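Long-range contact in thioesterase (Pseudomonas aeruginosa, PDB 2O5U), which probably hydrolyses fatty acyl-CoA thioesters with a hotdog fold: residues A3-P8 / D72-V77. Sequence-based numbering, arbitrary orientation.
Sequences ATAPRP and DYFAPV
The ring of Phe74 is the bump and the curled N-terminal arm 3-8 is the hollow: in this hotdog-fold thioesterase the arm loops round the phenyl just where strand 62-73, the outermost strand of the chain's own antiparallel sheet, gives way to a loop. Ala3, Ala5, Arg7 and Pro8 supply the walls. Over one face lies the aliphatic part of Arg7, whose CG sits 3.6 Å from the ring centroid and 21° off the normal, a CH-pi contact. From there the arginine runs past Phe74 in the opposite direction, back toward Phe74 CB; a bend at chi3 carries the guanidinium over that carbon, which approaches its flat face, while NH1 reaches on to Ala75 CB at 3.9 Å. The guanidinium plane is turned 23° from the ring plane, and NE is held by a hydrogen bond to Ala111 O. Smaller groups meet the ring's edge. Ala3 O and Ala5 CB lie there near the ring plane, and Pro8 CD slants against Phe74 CE1 at 3.6 Å. Behind the ring, Asp72 O lies over the opposite face, away from its centre. With chi1 at -54°, Phe74 CG stands beside its own backbone N and anti to its carbonyl carbon, which aims the phenyl into the curve of the arm. Pro8 also touches Ala114 of strand 113-123, the neighbouring strand, and on the other side Asp72 pairs with a strand of the second subunit, continuing the sheet across the interface. Ala3 is tied by one direct bond and one water bridge: Ala3 N donates to Tyr73 O at 2.9 Å, and one water donates to both Ala3 O and Phe74 O, 2.8 Å from each.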
ATOM      1  N   ALA A   3      13.325 -19.093   4.593  1.00 25.71           N
ATOM      2  CA  ALA A   3      14.739 -18.877   4.285  1.00 25.14           C
ATOM      3  C   ALA A   3      15.636 -19.712   5.198  1.00 26.01           C
ATOM      4  O   ALA A   3      15.355 -19.898   6.369  1.00 25.10           O
ATOM      5  CB  ALA A   3      15.102 -17.383   4.402  1.00 24.62           C
ATOM      6  N   THR A   4      16.705 -20.221   4.629  1.00 27.12           N
ATOM      7  CA  THR A   4      17.597 -21.140   5.348  1.00 28.82           C
ATOM      8  C   THR A   4      18.902 -20.458   5.748  1.00 28.94           C
ATOM      9  O   THR A   4      19.748 -21.104   6.406  1.00 29.51           O
ATOM     10  CB  THR A   4      17.943 -22.327   4.474  1.00 28.37           C
ATOM     11  OG1 THR A   4      18.534 -21.832   3.271  1.00 30.65           O
ATOM     12  CG2 THR A   4      16.657 -23.115   4.127  1.00 29.82           C
ATOM     13  N   ALA A   5      19.080 -19.188   5.329  1.00 27.68           N
ATOM     14  CA  ALA A   5      20.210 -18.354   5.798  1.00 27.97           C
ATOM     15  C   ALA A   5      20.317 -18.348   7.333  1.00 27.81           C
ATOM     16  O   ALA A   5      19.310 -18.574   8.035  1.00 26.55           O
ATOM     17  CB  ALA A   5      20.128 -16.851   5.218  1.00 27.29           C
ATOM     18  N   PRO A   6      21.542 -18.092   7.862  1.00 27.77           N
ATOM     19  CA  PRO A   6      21.724 -17.996   9.324  1.00 27.93           C
ATOM     20  C   PRO A   6      20.881 -16.869   9.905  1.00 28.68           C
ATOM     21  O   PRO A   6      20.925 -15.745   9.384  1.00 28.79           O
ATOM     22  CB  PRO A   6      23.225 -17.737   9.514  1.00 28.88           C
ATOM     23  CG  PRO A   6      23.864 -17.736   8.135  1.00 28.46           C
ATOM     24  CD  PRO A   6      22.790 -17.935   7.082  1.00 26.71           C
ATOM     25  N   ARG A   7      20.042 -17.174  10.899  1.00 27.52           N
ATOM     26  CA  ARG A   7      19.169 -16.144  11.459  1.00 28.34           C
ATOM     27  C   ARG A   7      19.941 -15.173  12.344  1.00 27.74           C
ATOM     28  O   ARG A   7      20.568 -15.596  13.290  1.00 27.09           O
ATOM     29  CB  ARG A   7      18.022 -16.764  12.264  1.00 28.20           C
ATOM     30  CG  ARG A   7      16.796 -16.927  11.481  1.00 29.89           C
ATOM     31  CD  ARG A   7      15.741 -17.724  12.248  1.00 28.59           C
ATOM     32  NE  ARG A   7      14.647 -16.886  12.702  1.00 27.56           N
ATOM     33  CZ  ARG A   7      13.557 -17.408  13.253  1.00 30.67           C
ATOM     34  NH1 ARG A   7      12.526 -16.653  13.631  1.00 26.59           N
ATOM     35  NH2 ARG A   7      13.506 -18.736  13.392  1.00 30.20           N
ATOM     36  N   PRO A   8      19.901 -13.866  12.024  1.00 27.50           N
ATOM     37  CA  PRO A   8      20.558 -12.875  12.859  1.00 27.23           C
ATOM     38  C   PRO A   8      19.818 -12.690  14.178  1.00 26.81           C
ATOM     39  O   PRO A   8      18.599 -12.978  14.285  1.00 27.11           O
ATOM     40  CB  PRO A   8      20.453 -11.592  12.031  1.00 27.39           C
ATOM     41  CG  PRO A   8      19.924 -12.011  10.724  1.00 27.81           C
ATOM     42  CD  PRO A   8      19.218 -13.243  10.884  1.00 27.63           C
ATOM     43  N   ASP A  72      15.604 -11.638   3.428  1.00 17.71           N
ATOM     44  CA  ASP A  72      15.334 -13.073   3.668  1.00 18.36           C
ATOM     45  C   ASP A  72      14.257 -13.146   4.704  1.00 18.26           C
ATOM     46  O   ASP A  72      14.288 -12.423   5.692  1.00 20.01           O
ATOM     47  CB  ASP A  72      16.596 -13.800   4.181  1.00 18.82           C
ATOM     48  CG  ASP A  72      17.735 -13.758   3.163  1.00 23.08           C
ATOM     49  OD1 ASP A  72      17.591 -14.315   2.061  1.00 24.43           O
ATOM     50  OD2 ASP A  72      18.763 -13.117   3.463  1.00 29.00           O
ATOM     51  N   TYR A  73      13.299 -14.023   4.500  1.00 18.19           N
ATOM     52  CA  TYR A  73      12.157 -14.165   5.411  1.00 17.13           C
ATOM     53  C   TYR A  73      12.246 -15.510   6.122  1.00 16.68           C
ATOM     54  O   TYR A  73      12.203 -16.557   5.452  1.00 16.80           O
ATOM     55  CB  TYR A  73      10.883 -14.103   4.596  1.00 16.60           C
ATOM     56  CG  TYR A  73      10.767 -12.840   3.751  1.00 18.70           C
ATOM     57  CD1 TYR A  73      11.313 -12.764   2.470  1.00 21.02           C
ATOM     58  CD2 TYR A  73      10.120 -11.714   4.269  1.00 18.82           C
ATOM     59  CE1 TYR A  73      11.234 -11.548   1.688  1.00 17.16           C
ATOM     60  CE2 TYR A  73       9.993 -10.535   3.507  1.00 19.35           C
ATOM     61  CZ  TYR A  73      10.557 -10.459   2.246  1.00 20.03           C
ATOM     62  OH  TYR A  73      10.382  -9.281   1.561  1.00 22.95           O
ATOM     63  N   PHE A  74      12.381 -15.476   7.453  1.00 15.99           N
ATOM     64  CA  PHE A  74      12.669 -16.712   8.248  1.00 16.83           C
ATOM     65  C   PHE A  74      11.416 -17.285   8.863  1.00 17.56           C
ATOM     66  O   PHE A  74      11.253 -18.499   8.907  1.00 19.16           O
ATOM     67  CB  PHE A  74      13.714 -16.438   9.347  1.00 15.83           C
ATOM     68  CG  PHE A  74      14.988 -15.821   8.835  1.00 17.08           C
ATOM     69  CD1 PHE A  74      15.305 -14.505   9.129  1.00 17.32           C
ATOM     70  CD2 PHE A  74      15.858 -16.552   8.038  1.00 19.73           C
ATOM     71  CE1 PHE A  74      16.505 -13.915   8.607  1.00 21.42           C
ATOM     72  CE2 PHE A  74      17.059 -15.971   7.547  1.00 21.22           C
ATOM     73  CZ  PHE A  74      17.359 -14.638   7.814  1.00 17.56           C
ATOM     74  N   ALA A  75      10.502 -16.414   9.279  1.00 16.59           N
ATOM     75  CA  ALA A  75       9.246 -16.829   9.861  1.00 16.73           C
ATOM     76  C   ALA A  75       8.200 -15.722   9.791  1.00 15.76           C
ATOM     77  O   ALA A  75       8.550 -14.565  10.004  1.00 17.15           O
ATOM     78  CB  ALA A  75       9.467 -17.240  11.360  1.00 14.99           C
ATOM     79  N   PRO A  76       6.914 -16.062   9.625  1.00 17.55           N
ATOM     80  CA  PRO A  76       5.887 -14.993   9.475  1.00 17.79           C
ATOM     81  C   PRO A  76       5.544 -14.202  10.744  1.00 18.39           C
ATOM     82  O   PRO A  76       5.720 -14.685  11.870  1.00 17.41           O
ATOM     83  CB  PRO A  76       4.660 -15.756   8.945  1.00 18.43           C
ATOM     84  CG  PRO A  76       4.806 -17.138   9.355  1.00 17.26           C
ATOM     85  CD  PRO A  76       6.337 -17.410   9.444  1.00 17.37           C
ATOM     86  N   VAL A  77       5.054 -12.993  10.553  1.00 17.84           N
ATOM     87  CA  VAL A  77       4.336 -12.295  11.595  1.00 18.37           C
ATOM     88  C   VAL A  77       3.004 -11.856  10.988  1.00 17.49           C
ATOM     89  O   VAL A  77       2.796 -12.000   9.812  1.00 16.91           O
ATOM     90  CB  VAL A  77       5.129 -11.033  12.141  1.00 18.08           C
ATOM     91  CG1 VAL A  77       6.479 -11.430  12.691  1.00 21.66           C
ATOM     92  CG2 VAL A  77       5.256  -9.919  11.085  1.00 19.88           C
TER
HETATM   93  O   HOH W   1      13.033 -20.459   7.854  1.00 23.16           O